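Local coordinates for tudor and KH domain-containing protein homolog (Bombyx mori, PDB 5VQH) that acts in primary piRNA biogenesis, its extended Tudor domain binding symmetrically dimethylated arginines of the Piwi proteins Siwi and Ago3 to help silence transposons in the germline, at residues 80-83 with 88-91. Sequence-based numbering, arbitrary orientation.
Sequences AAVF and RWYR. With 2MR (n3, n4-dimethylarginine), chain C.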
loop_
_atom_site.group_PDB
_atom_site.type_symbol
_atom_site.label_atom_id
_atom_site.label_comp_id
_atom_site.label_asym_id
_atom_site.label_seq_id
_atom_site.Cartn_x
_atom_site.Cartn_y
_atom_site.Cartn_z
ATOM N N ALA A 80 -6.888 -4.729 -13.909
ATOM C CA ALA A 80 -7.339 -3.366 -13.807
ATOM C C ALA A 80 -8.545 -3.383 -12.899
ATOM O O ALA A 80 -9.394 -4.260 -13.068
ATOM C CB ALA A 80 -7.703 -2.836 -15.176
ATOM N N ALA A 81 -8.634 -2.441 -11.949
ATOM C CA ALA A 81 -9.752 -2.412 -10.995
ATOM C C ALA A 81 -10.141 -1.006 -10.574
ATOM O O ALA A 81 -9.298 -0.181 -10.280
ATOM C CB ALA A 81 -9.417 -3.215 -9.743
ATOM N N VAL A 82 -11.431 -0.760 -10.493
ATOM C CA VAL A 82 -11.903 0.501 -10.020
ATOM C C VAL A 82 -11.690 0.527 -8.522
ATOM O O VAL A 82 -11.714 -0.486 -7.891
ATOM C CB VAL A 82 -13.393 0.687 -10.360
ATOM C CG1 VAL A 82 -13.987 1.860 -9.587
ATOM C CG2 VAL A 82 -13.576 0.831 -11.881
ATOM N N PHE A 83 -11.425 1.703 -7.993
ATOM C CA PHE A 83 -11.381 1.951 -6.566
ATOM C C PHE A 83 -12.713 2.594 -6.210
ATOM O O PHE A 83 -13.071 3.619 -6.770
ATOM C CB PHE A 83 -10.261 2.912 -6.295
ATOM C CG PHE A 83 -10.071 3.284 -4.863
ATOM C CD1 PHE A 83 -9.955 2.321 -3.878
ATOM C CD2 PHE A 83 -9.888 4.622 -4.510
ATOM C CE1 PHE A 83 -9.695 2.673 -2.549
ATOM C CE2 PHE A 83 -9.636 4.975 -3.193
ATOM C CZ PHE A 83 -9.534 3.988 -2.203
ATOM N N ARG A 88 -11.959 5.648 -10.121
ATOM C CA ARG A 88 -10.848 5.588 -11.092
ATOM C C ARG A 88 -10.197 4.183 -11.159
ATOM O O ARG A 88 -10.385 3.342 -10.260
ATOM C CB ARG A 88 -9.789 6.649 -10.748
ATOM C CG ARG A 88 -10.307 8.086 -10.683
ATOM C CD ARG A 88 -9.177 9.065 -10.437
ATOM N NE ARG A 88 -9.621 10.453 -10.226
ATOM C CZ ARG A 88 -9.834 11.030 -9.035
ATOM N NH1 ARG A 88 -9.691 10.356 -7.895
ATOM N NH2 ARG A 88 -10.204 12.306 -8.975
ATOM N N TRP A 89 -9.437 3.935 -12.224
ATOM C CA TRP A 89 -8.874 2.610 -12.488
ATOM C C TRP A 89 -7.437 2.495 -12.012
ATOM O O TRP A 89 -6.606 3.400 -12.219
ATOM C CB TRP A 89 -8.966 2.260 -13.990
ATOM C CG TRP A 89 -10.389 1.966 -14.420
ATOM C CD1 TRP A 89 -11.343 2.873 -14.772
ATOM C CD2 TRP A 89 -11.023 0.693 -14.476
ATOM N NE1 TRP A 89 -12.528 2.244 -15.066
ATOM C CE2 TRP A 89 -12.357 0.902 -14.891
ATOM C CE3 TRP A 89 -10.596 -0.609 -14.226
ATOM C CZ2 TRP A 89 -13.251 -0.128 -15.047
ATOM C CZ3 TRP A 89 -11.482 -1.614 -14.391
ATOM C CH2 TRP A 89 -12.800 -1.371 -14.799
ATOM N N TYR A 90 -7.139 1.345 -11.407
ATOM C CA TYR A 90 -5.864 1.105 -10.742
ATOM C C TYR A 90 -5.359 -0.315 -11.038
ATOM O O TYR A 90 -6.097 -1.211 -11.476
ATOM C CB TYR A 90 -6.016 1.353 -9.235
ATOM C CG TYR A 90 -6.388 2.777 -8.909
ATOM C CD1 TYR A 90 -5.421 3.752 -8.846
ATOM C CD2 TYR A 90 -7.710 3.163 -8.690
ATOM C CE1 TYR A 90 -5.740 5.071 -8.569
ATOM C CE2 TYR A 90 -8.044 4.487 -8.420
ATOM C CZ TYR A 90 -7.039 5.441 -8.351
ATOM O OH TYR A 90 -7.272 6.787 -8.084
ATOM N N ARG A 91 -4.078 -0.502 -10.823
ATOM C CA ARG A 91 -3.473 -1.779 -10.955
ATOM C C ARG A 91 -3.599 -2.416 -9.597
ATOM O O ARG A 91 -3.193 -1.812 -8.584
ATOM C CB ARG A 91 -2.002 -1.650 -11.333
ATOM C CG ARG A 91 -1.768 -0.861 -12.594
ATOM C CD ARG A 91 -0.302 -0.819 -13.051
ATOM N NE ARG A 91 0.664 -0.217 -12.131
ATOM C CZ ARG A 91 1.981 -0.161 -12.361
ATOM N NH1 ARG A 91 2.508 -0.672 -13.481
ATOM N NH2 ARG A 91 2.792 0.380 -11.469
HETATM N N 2MR C . -7.430 10.729 -4.500
HETATM C CA 2MR C . -8.396 9.623 -4.624
HETATM C CB 2MR C . -7.677 8.302 -4.373
HETATM C CG 2MR C . -6.370 8.170 -5.154
HETATM C CD 2MR C . -6.093 6.685 -5.287
HETATM N NE 2MR C . -5.859 6.127 -3.979
HETATM C CZ 2MR C . -5.834 4.826 -3.797
HETATM N NH1 2MR C . -6.056 4.086 -4.782
HETATM C CQ1 2MR C . -6.059 2.639 -4.773
HETATM N NH2 2MR C . -5.592 4.303 -2.594
HETATM C CQ2 2MR C . -5.353 5.098 -1.400
HETATM C C 2MR C . -9.601 9.686 -3.694
HETATM O O 2MR C . -10.345 8.704 -3.505
HETATM O OXT 2MR C . -9.901 10.723 -3.095
#
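The carbonyl O of Arg88 takes two contacts from the facing segment: a hydrogen bond from Phe83 N at 3.0 Å, lying nearly along the C=O axis, and a CA-H...O contact from Val82, whose CA is 3.2 Å away. The contact lies at the turn end of an antiparallel beta hairpin of the Tudor domain, strands 78-82 and 89-98, with register fixed by Ala81 and Tyr90 as a hydrogen-bonded pair. Of its two bonds, Ala81 N to Tyr90 O (2.9 Å) approaches in the carbonyl plane, whereas Tyr90 N reaches Ala81 O from a position tilted out of the plane of that carbonyl.

Side chains alternate between the two faces of the hairpin. On the Ala80 and Val82 face, CG2 of Val82 lies over the Trp89 indole, 3.4 Å from the centroid of its six-membered ring and 21° off the normal, which qualifies as a CH-pi contact; Ala80 CB meets CE3 of the same ring at 3.8 Å. Trp89 also meets Tyr59 from helix 43-59.

The face bearing Ala81 and Tyr90 leads toward the dimethylarginine pocket, which Phe83 joins from beyond the strand pair. Because CG of Phe83 is anti to its backbone N (chi1 180°), the ring extends away from the strand pair to the ligand, leaving CB against Tyr90 CE2 at 3.5 Å. The two rings stand nearly perpendicular, their planes at 87°, and each offers a face to the methylated guanidinium; Tyr113, Tyr116 and Asp118 are further pocket residues. Asp86 OD1 ties down the polar ends of Arg88 and Tyr90, by a salt bridge to NH1 and a hydrogen bond to OH. Ligand NH1 sits over the centre of the Tyr90 ring, 3.8 Å above its plane.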